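Local coordinates for core protein VP7 (African horsesickness virus, PDB 1AHS), which forms the surface of the viral core as a homotrimer bound to structural protein VP3, this chain being its top domain, at residues B[32-46]-B[106-120]. Residues are numbered along the deposited sequence; the frame is centred on the assembly and turned at random.
Sequences IAEVCMDAGAAGQVN and VNVGNPGARRSILQF
In the jelly-roll beta-sandwich of the VP7 top domain, two loops, 38-40 and 111-115, pass from one sheet to the other, and the strands they join pair antiparallel in both layers, 32-37 with 116-120 and 41-44 with 106-110. In the first layer Ala33, Val35 and Met37 form hydrogen-bonded pairs with Phe120, Leu118 and Ser116; Met37 N to Ser116 O measures 2.7 Å. In the second, Gly43 pairs likewise with Val108, and beyond the end of strand 41-44 Val106 N donates to Asn46 OD1 at 3.0 Å, while Asn46 ND2 bonds Ala104 O. Between the layers, Met37 bends at its thioether (chi3 81°), bringing CE to a tight 3.5 Å from Val108 CG1, while Val35 CG1 meets the Phe120 ring at its edge, 3.4 Å from CE2. Asn110 ties the loops together. Its side chain extends away from the backbone N (chi1 -178°), and ND2 reaches Asp38 O at 2.7 Å from above the carbonyl plane and Arg114 O at 3.2 Å; OD1 accepts a hydrogen bond from Ser116 OG, itself hydrogen-bonded to Ala80 N, so both amide ends are held. Strand 23-27 flanks 32-37, 59-65 lies beyond 116-120, and 84-87 borders 106-110, where Val85 touches Val108 and Leu118.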
# COMPACT_ATOMS: atom_id res chain seq x y z
N ILE B 32 -4.73 -0.22 -7.66
CA ILE B 32 -3.79 -1.31 -7.67
C ILE B 32 -4.41 -2.67 -7.40
O ILE B 32 -5.23 -2.84 -6.49
CB ILE B 32 -2.69 -1.00 -6.62
CG1 ILE B 32 -2.08 0.36 -6.92
CG2 ILE B 32 -1.58 -2.02 -6.66
CD1 ILE B 32 -0.91 0.67 -6.06
N ALA B 33 -3.99 -3.65 -8.18
CA ALA B 33 -4.47 -5.00 -8.03
C ALA B 33 -3.19 -5.85 -8.06
O ALA B 33 -2.17 -5.41 -8.60
CB ALA B 33 -5.37 -5.34 -9.21
N GLU B 34 -3.21 -7.05 -7.49
CA GLU B 34 -2.03 -7.89 -7.51
C GLU B 34 -2.45 -9.32 -7.82
O GLU B 34 -3.51 -9.73 -7.39
CB GLU B 34 -1.37 -7.92 -6.12
CG GLU B 34 -0.68 -6.63 -5.69
CD GLU B 34 0.01 -6.71 -4.33
OE1 GLU B 34 -0.10 -7.74 -3.60
OE2 GLU B 34 0.66 -5.71 -3.95
N VAL B 35 -1.65 -10.08 -8.55
CA VAL B 35 -2.02 -11.47 -8.78
C VAL B 35 -0.90 -12.36 -8.24
O VAL B 35 0.28 -12.12 -8.49
CB VAL B 35 -2.48 -11.74 -10.27
CG1 VAL B 35 -1.87 -10.77 -11.20
CG2 VAL B 35 -2.21 -13.14 -10.71
N CYS B 36 -1.27 -13.23 -7.31
CA CYS B 36 -0.34 -14.12 -6.67
C CYS B 36 -0.21 -15.29 -7.59
O CYS B 36 -1.21 -15.84 -7.99
CB CYS B 36 -0.92 -14.59 -5.33
SG CYS B 36 -0.92 -13.33 -4.03
N MET B 37 1.01 -15.73 -7.89
CA MET B 37 1.18 -16.84 -8.82
C MET B 37 2.12 -17.93 -8.36
O MET B 37 3.27 -17.66 -8.00
CB MET B 37 1.71 -16.32 -10.16
CG MET B 37 0.85 -15.29 -10.80
SD MET B 37 1.46 -14.91 -12.35
CE MET B 37 0.74 -16.35 -13.21
N ASP B 38 1.66 -19.16 -8.40
CA ASP B 38 2.50 -20.28 -8.05
C ASP B 38 3.59 -20.43 -9.11
O ASP B 38 3.60 -19.73 -10.13
CB ASP B 38 1.70 -21.56 -8.05
CG ASP B 38 2.08 -22.48 -6.93
OD1 ASP B 38 3.28 -22.54 -6.51
OD2 ASP B 38 1.14 -23.14 -6.44
N ALA B 39 4.49 -21.36 -8.87
CA ALA B 39 5.60 -21.64 -9.76
C ALA B 39 5.12 -22.27 -11.07
O ALA B 39 4.26 -23.17 -11.07
CB ALA B 39 6.57 -22.57 -9.08
N GLY B 40 5.67 -21.80 -12.19
CA GLY B 40 5.31 -22.32 -13.49
C GLY B 40 3.86 -22.07 -13.90
O GLY B 40 3.33 -22.78 -14.80
N ALA B 41 3.25 -21.04 -13.31
CA ALA B 41 1.86 -20.71 -13.58
C ALA B 41 1.61 -19.65 -14.64
O ALA B 41 2.45 -18.78 -14.91
CB ALA B 41 1.13 -20.36 -12.30
N ALA B 42 0.42 -19.75 -15.24
CA ALA B 42 -0.04 -18.83 -16.25
C ALA B 42 -1.54 -18.69 -16.10
O ALA B 42 -2.23 -19.63 -15.64
CB ALA B 42 0.30 -19.34 -17.60
N GLY B 43 -2.06 -17.54 -16.50
CA GLY B 43 -3.49 -17.30 -16.38
C GLY B 43 -3.82 -16.02 -17.11
O GLY B 43 -2.90 -15.36 -17.60
N GLN B 44 -5.11 -15.73 -17.23
CA GLN B 44 -5.63 -14.52 -17.90
C GLN B 44 -6.22 -13.66 -16.78
O GLN B 44 -6.91 -14.16 -15.91
CB GLN B 44 -6.69 -14.84 -18.96
CG GLN B 44 -6.96 -13.68 -19.93
CD GLN B 44 -8.05 -13.97 -20.93
OE1 GLN B 44 -9.22 -13.65 -20.71
NE2 GLN B 44 -7.68 -14.61 -22.03
N VAL B 45 -6.09 -12.36 -16.91
CA VAL B 45 -6.45 -11.51 -15.82
C VAL B 45 -7.44 -10.39 -16.18
O VAL B 45 -7.66 -9.44 -15.43
CB VAL B 45 -5.06 -11.06 -15.29
CG1 VAL B 45 -4.83 -9.60 -15.38
CG2 VAL B 45 -4.75 -11.71 -13.97
N ASN B 46 -8.11 -10.59 -17.31
CA ASN B 46 -9.09 -9.61 -17.78
C ASN B 46 -10.14 -9.27 -16.73
O ASN B 46 -10.26 -8.13 -16.35
CB ASN B 46 -9.77 -10.11 -19.06
CG ASN B 46 -8.91 -9.95 -20.26
OD1 ASN B 46 -7.96 -10.71 -20.46
ND2 ASN B 46 -9.19 -8.93 -21.06
N VAL B 106 -5.23 -10.13 -21.62
CA VAL B 106 -4.05 -9.79 -20.84
C VAL B 106 -3.64 -11.10 -20.18
O VAL B 106 -4.43 -11.66 -19.43
CB VAL B 106 -4.37 -8.77 -19.77
CG1 VAL B 106 -3.19 -8.56 -18.87
CG2 VAL B 106 -4.72 -7.46 -20.43
N ASN B 107 -2.51 -11.68 -20.59
CA ASN B 107 -2.05 -12.95 -20.02
C ASN B 107 -0.86 -12.67 -19.14
O ASN B 107 -0.00 -11.82 -19.42
CB ASN B 107 -1.70 -14.00 -21.06
CG ASN B 107 -2.89 -14.38 -21.93
OD1 ASN B 107 -3.82 -15.04 -21.50
ND2 ASN B 107 -2.86 -13.94 -23.17
N VAL B 108 -0.76 -13.49 -18.13
CA VAL B 108 0.24 -13.27 -17.13
C VAL B 108 0.96 -14.61 -16.97
O VAL B 108 0.33 -15.67 -17.07
CB VAL B 108 -0.56 -12.77 -15.89
CG1 VAL B 108 -0.94 -13.90 -14.97
CG2 VAL B 108 0.05 -11.61 -15.29
N GLY B 109 2.28 -14.58 -16.87
CA GLY B 109 2.98 -15.83 -16.72
C GLY B 109 4.11 -15.81 -15.73
O GLY B 109 4.83 -14.82 -15.61
N ASN B 110 4.28 -16.93 -15.03
CA ASN B 110 5.36 -17.09 -14.05
C ASN B 110 6.02 -18.45 -14.34
O ASN B 110 5.74 -19.43 -13.66
CB ASN B 110 4.81 -17.05 -12.62
CG ASN B 110 5.89 -17.17 -11.56
OD1 ASN B 110 6.93 -16.48 -11.61
ND2 ASN B 110 5.66 -18.02 -10.59
N PRO B 111 6.84 -18.53 -15.41
CA PRO B 111 7.50 -19.79 -15.75
C PRO B 111 8.54 -20.23 -14.74
O PRO B 111 8.79 -21.43 -14.60
CB PRO B 111 8.14 -19.46 -17.10
CG PRO B 111 8.45 -18.00 -16.99
CD PRO B 111 7.19 -17.48 -16.39
N GLY B 112 9.10 -19.25 -14.01
CA GLY B 112 10.12 -19.48 -12.99
C GLY B 112 9.84 -20.59 -11.98
O GLY B 112 8.73 -21.13 -11.94
N ALA B 113 10.81 -20.89 -11.13
CA ALA B 113 10.64 -21.98 -10.14
C ALA B 113 10.19 -21.66 -8.72
O ALA B 113 10.26 -22.53 -7.85
CB ALA B 113 11.91 -22.85 -10.10
N ARG B 114 9.80 -20.42 -8.44
CA ARG B 114 9.33 -20.09 -7.12
C ARG B 114 8.10 -19.21 -7.29
O ARG B 114 7.78 -18.84 -8.40
CB ARG B 114 10.44 -19.42 -6.31
CG ARG B 114 11.09 -18.24 -6.92
CD ARG B 114 12.14 -17.62 -5.98
NE ARG B 114 13.51 -17.67 -6.52
CZ ARG B 114 14.22 -16.62 -6.95
NH1 ARG B 114 13.73 -15.39 -6.93
NH2 ARG B 114 15.44 -16.80 -7.45
N ARG B 115 7.36 -18.97 -6.21
CA ARG B 115 6.17 -18.15 -6.28
C ARG B 115 6.48 -16.71 -6.61
O ARG B 115 7.59 -16.25 -6.37
CB ARG B 115 5.43 -18.24 -4.96
CG ARG B 115 4.86 -19.62 -4.75
CD ARG B 115 4.41 -19.78 -3.32
NE ARG B 115 5.52 -19.95 -2.38
CZ ARG B 115 5.36 -20.21 -1.08
NH1 ARG B 115 4.14 -20.32 -0.56
NH2 ARG B 115 6.42 -20.44 -0.31
N SER B 116 5.51 -15.99 -7.17
CA SER B 116 5.70 -14.59 -7.50
C SER B 116 4.41 -13.80 -7.30
O SER B 116 3.34 -14.40 -7.29
CB SER B 116 6.13 -14.45 -8.96
OG SER B 116 7.38 -15.08 -9.20
N ILE B 117 4.51 -12.48 -7.07
CA ILE B 117 3.30 -11.66 -6.97
C ILE B 117 3.52 -10.53 -7.97
O ILE B 117 4.61 -9.97 -8.00
CB ILE B 117 3.07 -11.03 -5.60
CG1 ILE B 117 2.81 -12.07 -4.54
CG2 ILE B 117 1.80 -10.20 -5.62
CD1 ILE B 117 2.53 -11.43 -3.22
N LEU B 118 2.54 -10.26 -8.84
CA LEU B 118 2.65 -9.16 -9.80
C LEU B 118 1.65 -8.09 -9.41
O LEU B 118 0.50 -8.40 -9.06
CB LEU B 118 2.30 -9.61 -11.21
CG LEU B 118 3.31 -10.28 -12.11
CD1 LEU B 118 4.12 -11.34 -11.41
CD2 LEU B 118 2.55 -10.92 -13.23
N GLN B 119 2.09 -6.84 -9.52
CA GLN B 119 1.27 -5.69 -9.20
C GLN B 119 0.90 -4.94 -10.48
O GLN B 119 1.77 -4.78 -11.33
CB GLN B 119 2.09 -4.77 -8.30
CG GLN B 119 1.45 -3.45 -8.08
CD GLN B 119 2.26 -2.50 -7.23
OE1 GLN B 119 2.37 -2.69 -6.01
NE2 GLN B 119 2.79 -1.43 -7.86
N PHE B 120 -0.34 -4.47 -10.60
CA PHE B 120 -0.81 -3.69 -11.76
C PHE B 120 -1.28 -2.40 -11.19
O PHE B 120 -2.10 -2.41 -10.33
CB PHE B 120 -2.01 -4.34 -12.44
CG PHE B 120 -1.69 -5.61 -13.12
CD1 PHE B 120 -1.23 -5.61 -14.41
CD2 PHE B 120 -1.73 -6.81 -12.44
CE1 PHE B 120 -0.82 -6.80 -15.01
CE2 PHE B 120 -1.32 -8.01 -13.02
CZ PHE B 120 -0.86 -8.01 -14.30